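Local coordinates for protein probable phospholipase A2 homolog 2 (Oryza sativa, PDB 2WG9) that probably catalyses the calcium-dependent hydrolysis of the 2-acyl ester of membrane phospholipids, releasing lysophospholipids and free fatty acids, at residues A[54-59]-A[103-108]. Sequence-based numbering, arbitrary orientation.
Sequences DALDAC and GQTASV
L56 reaches from the first turn of helix 55-68, which carries the histidine predicted to be catalytic and the calcium-binding aspartate of the secretory phospholipase A2 fold, to T105 and A106 near the start of helix 102-125. The contact is van der Waals packing of one leucine against the helix: no hydrogen bond crosses it, and the closest CA atoms, those of L56 and A106, are 7.1 Å apart. With CG anti to the backbone N (chi1 -175°), the L56 side chain extends toward 103-108, and CD1 and CD2 both come within 4.1 Å of A106 CB. CD2 also faces the backbone, 4.0 Å from A106 N. T105 turns its methyl to the leucine, while its OG1 is hydrogen-bonded to N101 O, one turn earlier. Y36 touches both L56 and T105, and I87 of helix 77-88 touches L56 and A106, consistent with the burial of all three residues. Next to L56, D57 accepts a hydrogen bond from Y39 N at OD1; Y39 is a calcium ligand. The turn bearing L56 is N-capped by D54, whose OD1 accepts from D57 N at 2.8 Å with an N-H...O angle of 165°. L56 CD2 also touches T105 CG2, 4.1 Å away.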
loop_
_atom_site.group_PDB
_atom_site.type_symbol
_atom_site.label_atom_id
_atom_site.label_comp_id
_atom_site.label_asym_id
_atom_site.label_seq_id
_atom_site.Cartn_x
_atom_site.Cartn_y
_atom_site.Cartn_z
ATOM N N ASP A 54 -0.167 5.791 -10.013
ATOM C CA ASP A 54 0.988 6.681 -9.871
ATOM C C ASP A 54 2.082 5.926 -9.125
ATOM O O ASP A 54 1.953 4.708 -8.914
ATOM C CB ASP A 54 0.622 8.016 -9.180
ATOM C CG ASP A 54 0.164 7.849 -7.729
ATOM O OD1 ASP A 54 0.122 6.717 -7.189
ATOM O OD2 ASP A 54 -0.164 8.889 -7.118
ATOM N N ALA A 55 3.152 6.631 -8.751
ATOM C CA ALA A 55 4.304 6.027 -8.070
ATOM C C ALA A 55 3.944 5.453 -6.705
ATOM O O ALA A 55 4.385 4.356 -6.348
ATOM C CB ALA A 55 5.440 7.046 -7.930
ATOM N N LEU A 56 3.144 6.198 -5.941
ATOM C CA LEU A 56 2.670 5.714 -4.641
ATOM C C LEU A 56 1.819 4.459 -4.800
ATOM O O LEU A 56 2.000 3.492 -4.062
ATOM C CB LEU A 56 1.905 6.803 -3.874
ATOM C CG LEU A 56 1.449 6.452 -2.448
ATOM C CD1 LEU A 56 2.612 6.017 -1.551
ATOM C CD2 LEU A 56 0.688 7.624 -1.823
ATOM N N ASP A 57 0.904 4.474 -5.766
ATOM C CA ASP A 57 0.069 3.298 -6.034
ATOM C C ASP A 57 0.924 2.077 -6.408
ATOM O O ASP A 57 0.629 0.940 -6.003
ATOM C CB ASP A 57 -0.938 3.618 -7.136
ATOM C CG ASP A 57 -2.136 2.701 -7.116
ATOM O OD1 ASP A 57 -2.464 2.169 -6.034
ATOM O OD2 ASP A 57 -2.763 2.529 -8.188
ATOM N N ALA A 58 1.989 2.322 -7.174
ATOM C CA ALA A 58 2.928 1.264 -7.554
ATOM C C ALA A 58 3.642 0.656 -6.345
ATOM O O ALA A 58 3.817 -0.559 -6.280
ATOM C CB ALA A 58 3.938 1.773 -8.602
ATOM N N CYS A 59 4.033 1.494 -5.381
ATOM C CA CYS A 59 4.601 1.001 -4.120
ATOM C C CYS A 59 3.641 0.030 -3.435
ATOM O O CYS A 59 4.047 -1.041 -2.977
ATOM C CB CYS A 59 4.930 2.159 -3.164
ATOM S SG CYS A 59 6.218 3.272 -3.724
ATOM N N GLY A 103 1.864 13.516 -0.913
ATOM C CA GLY A 103 2.777 13.533 0.230
ATOM C C GLY A 103 2.078 13.256 1.544
ATOM O O GLY A 103 2.585 12.513 2.374
ATOM N N GLN A 104 0.910 13.863 1.724
ATOM C CA GLN A 104 0.084 13.644 2.908
ATOM C C GLN A 104 -0.342 12.177 3.064
ATOM O O GLN A 104 -0.169 11.593 4.133
ATOM C CB GLN A 104 -1.143 14.547 2.863
ATOM C CG GLN A 104 -1.955 14.566 4.148
ATOM C CD GLN A 104 -3.235 15.382 4.034
ATOM O OE1 GLN A 104 -3.856 15.463 2.965
ATOM N NE2 GLN A 104 -3.647 15.982 5.148
ATOM N N THR A 105 -0.900 11.594 2.002
ATOM C CA THR A 105 -1.352 10.198 2.030
ATOM C C THR A 105 -0.178 9.254 2.274
ATOM O O THR A 105 -0.295 8.303 3.046
ATOM C CB THR A 105 -2.111 9.812 0.729
ATOM O OG1 THR A 105 -3.310 10.592 0.635
ATOM C CG2 THR A 105 -2.496 8.325 0.726
ATOM N N ALA A 106 0.958 9.529 1.637
ATOM C CA ALA A 106 2.145 8.704 1.827
ATOM C C ALA A 106 2.600 8.715 3.288
ATOM O O ALA A 106 3.037 7.684 3.811
ATOM C CB ALA A 106 3.271 9.162 0.916
ATOM N N SER A 107 2.485 9.876 3.940
ATOM C CA SER A 107 2.885 10.005 5.339
ATOM C C SER A 107 1.965 9.201 6.260
ATOM O O SER A 107 2.422 8.612 7.247
ATOM C CB SER A 107 2.932 11.473 5.762
ATOM O OG SER A 107 3.319 11.581 7.121
ATOM N N VAL A 108 0.674 9.163 5.925
ATOM C CA VAL A 108 -0.302 8.361 6.679
ATOM C C VAL A 108 0.007 6.858 6.534
ATOM O O VAL A 108 0.029 6.113 7.525
ATOM C CB VAL A 108 -1.770 8.703 6.278
ATOM C CG1 VAL A 108 -2.775 7.785 6.984
ATOM C CG2 VAL A 108 -2.088 10.178 6.595
#